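PDB 4ZOQ: intracellular serine protease from Bacillus licheniformis, which probably acts as a subtilisin-type serine endopeptidase, a class II lanthipeptide protease used for sequence-specific peptide bond cleavage. Local coordinates for residues B[77-82]-B[105-110]. Residues are numbered along the deposited sequence; the frame is centred on the assembly and turned at random.
Sequences KPVSGD and PYQVLD
Pro-105, on strand 102-110, meets Val-79 through ring atom CG, which lies 4.1 Å from Val-79 CG2, and the same methyl sits 3.9 Å from Pro-105 O. Tyr-106 turns its side chain to the other face of the strand, the usual alternation in a β-strand, so Gln-107 is the next to face the loop. Its CB packs 3.8 Å from Val-79 CG2, a methyl that thus rests on two strand residues at once. With CG anti to the backbone N (chi1 -180°) and the chain extended beyond it, Gln-107 brings its amide oxygen OE1 alongside both valine methyls, 3.9 Å from Val-79 CG2. There a water links strand to loop: it donates to Gln-107 OE1 at 2.7 Å, accepts from Ser-80 N at 3.0 Å and donates weakly to Gly-81 O. The case illustrates how strand and irregular loop can meet through an apolar patch and a bridging water, the loop's own backbone bonding to Gly-70 and Leu-54. Strand 102-110 belongs to the central, largely parallel subtilase sheet, next to strand 46-51 with its predicted catalytic Asp-51; a backbone hydrogen bond joins Gln-107 to Trp-71 of strand 71-72, antiparallel partner of 77-78, while Tyr-106 and Val-108 pack against helix 116-128.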
loop_
_atom_site.group_PDB
_atom_site.type_symbol
_atom_site.label_atom_id
_atom_site.label_comp_id
_atom_site.label_asym_id
_atom_site.label_seq_id
_atom_site.Cartn_x
_atom_site.Cartn_y
_atom_site.Cartn_z
ATOM N N LYS B 77 1.981 15.938 12.996
ATOM C CA LYS B 77 2.566 15.433 14.226
ATOM C C LYS B 77 3.144 14.031 13.956
ATOM O O LYS B 77 2.785 13.410 12.951
ATOM C CB LYS B 77 1.473 15.484 15.318
ATOM C CG LYS B 77 1.548 14.538 16.508
ATOM C CD LYS B 77 0.545 14.971 17.594
ATOM C CE LYS B 77 -0.775 15.540 17.033
ATOM N NZ LYS B 77 -1.790 14.512 16.624
ATOM N N PRO B 78 4.065 13.536 14.814
ATOM C CA PRO B 78 4.452 12.124 14.668
ATOM C C PRO B 78 3.252 11.201 14.908
ATOM O O PRO B 78 2.343 11.597 15.638
ATOM C CB PRO B 78 5.554 11.947 15.719
ATOM C CG PRO B 78 5.323 13.045 16.702
ATOM C CD PRO B 78 4.809 14.199 15.894
ATOM N N VAL B 79 3.233 10.016 14.284
ATOM C CA VAL B 79 2.121 9.064 14.437
ATOM C C VAL B 79 1.979 8.653 15.890
ATOM O O VAL B 79 2.965 8.295 16.540
ATOM C CB VAL B 79 2.328 7.784 13.562
ATOM C CG1 VAL B 79 1.336 6.683 13.934
ATOM C CG2 VAL B 79 2.246 8.104 12.078
ATOM N N SER B 80 0.750 8.690 16.399
ATOM C CA SER B 80 0.501 8.322 17.792
ATOM C C SER B 80 -0.422 7.102 17.947
ATOM O O SER B 80 -0.642 6.607 19.063
ATOM C CB SER B 80 -0.093 9.507 18.553
ATOM O OG SER B 80 -1.290 9.925 17.939
ATOM N N GLY B 81 -1.023 6.667 16.847
ATOM C CA GLY B 81 -1.899 5.509 16.882
ATOM C C GLY B 81 -2.604 5.301 15.560
ATOM O O GLY B 81 -2.149 5.773 14.529
ATOM N N ASP B 82 -3.714 4.580 15.590
ATOM C CA ASP B 82 -4.455 4.255 14.373
ATOM C C ASP B 82 -5.944 4.252 14.666
ATOM O O ASP B 82 -6.487 3.238 15.089
ATOM C CB ASP B 82 -4.011 2.897 13.833
ATOM C CG ASP B 82 -4.709 2.508 12.550
ATOM O OD1 ASP B 82 -5.436 3.329 11.966
ATOM O OD2 ASP B 82 -4.559 1.336 12.146
ATOM N N PRO B 105 5.196 3.778 9.595
ATOM C CA PRO B 105 3.876 4.327 9.249
ATOM C C PRO B 105 3.979 5.753 8.702
ATOM O O PRO B 105 4.607 6.600 9.344
ATOM C CB PRO B 105 3.123 4.312 10.588
ATOM C CG PRO B 105 4.221 4.495 11.632
ATOM C CD PRO B 105 5.484 3.854 11.046
ATOM N N TYR B 106 3.426 5.982 7.511
ATOM C CA TYR B 106 3.213 7.313 6.969
ATOM C C TYR B 106 1.724 7.551 6.903
ATOM O O TYR B 106 1.073 7.156 5.921
ATOM C CB TYR B 106 3.829 7.469 5.580
ATOM C CG TYR B 106 5.345 7.463 5.566
ATOM C CD1 TYR B 106 6.059 6.290 5.796
ATOM C CD2 TYR B 106 6.058 8.623 5.321
ATOM C CE1 TYR B 106 7.435 6.270 5.778
ATOM C CE2 TYR B 106 7.449 8.620 5.294
ATOM C CZ TYR B 106 8.129 7.438 5.526
ATOM O OH TYR B 106 9.502 7.422 5.506
ATOM N N GLN B 107 1.196 8.203 7.940
ATOM C CA GLN B 107 -0.246 8.380 8.117
ATOM C C GLN B 107 -0.822 9.474 7.227
ATOM O O GLN B 107 -0.611 10.664 7.457
ATOM C CB GLN B 107 -0.577 8.675 9.588
ATOM C CG GLN B 107 -2.070 8.863 9.824
ATOM C CD GLN B 107 -2.441 8.798 11.297
ATOM O OE1 GLN B 107 -1.574 8.715 12.159
ATOM N NE2 GLN B 107 -3.730 8.769 11.581
ATOM N N VAL B 108 -1.542 9.061 6.196
ATOM C CA VAL B 108 -2.153 10.006 5.267
ATOM C C VAL B 108 -3.661 9.836 5.199
ATOM O O VAL B 108 -4.336 10.527 4.448
ATOM C CB VAL B 108 -1.557 9.855 3.871
ATOM C CG1 VAL B 108 -0.054 10.035 3.918
ATOM C CG2 VAL B 108 -1.898 8.482 3.299
ATOM N N LEU B 109 -4.178 8.910 5.993
ATOM C CA LEU B 109 -5.611 8.639 6.052
ATOM C C LEU B 109 -6.111 8.709 7.484
ATOM O O LEU B 109 -5.362 8.457 8.446
ATOM C CB LEU B 109 -5.955 7.251 5.486
ATOM C CG LEU B 109 -5.489 6.835 4.091
ATOM C CD1 LEU B 109 -5.805 5.361 3.876
ATOM C CD2 LEU B 109 -6.157 7.693 3.037
ATOM N N ASP B 110 -7.353 9.140 7.618
ATOM C CA ASP B 110 -8.118 8.949 8.841
ATOM C C ASP B 110 -9.563 8.723 8.435
ATOM O O ASP B 110 -9.822 8.381 7.282
ATOM C CB ASP B 110 -7.939 10.105 9.831
ATOM C CG ASP B 110 -8.308 11.459 9.249
ATOM O OD1 ASP B 110 -8.902 11.547 8.145
ATOM O OD2 ASP B 110 -7.986 12.453 9.932
HETATM O O HOH W 1 -1.718 9.188 14.803
#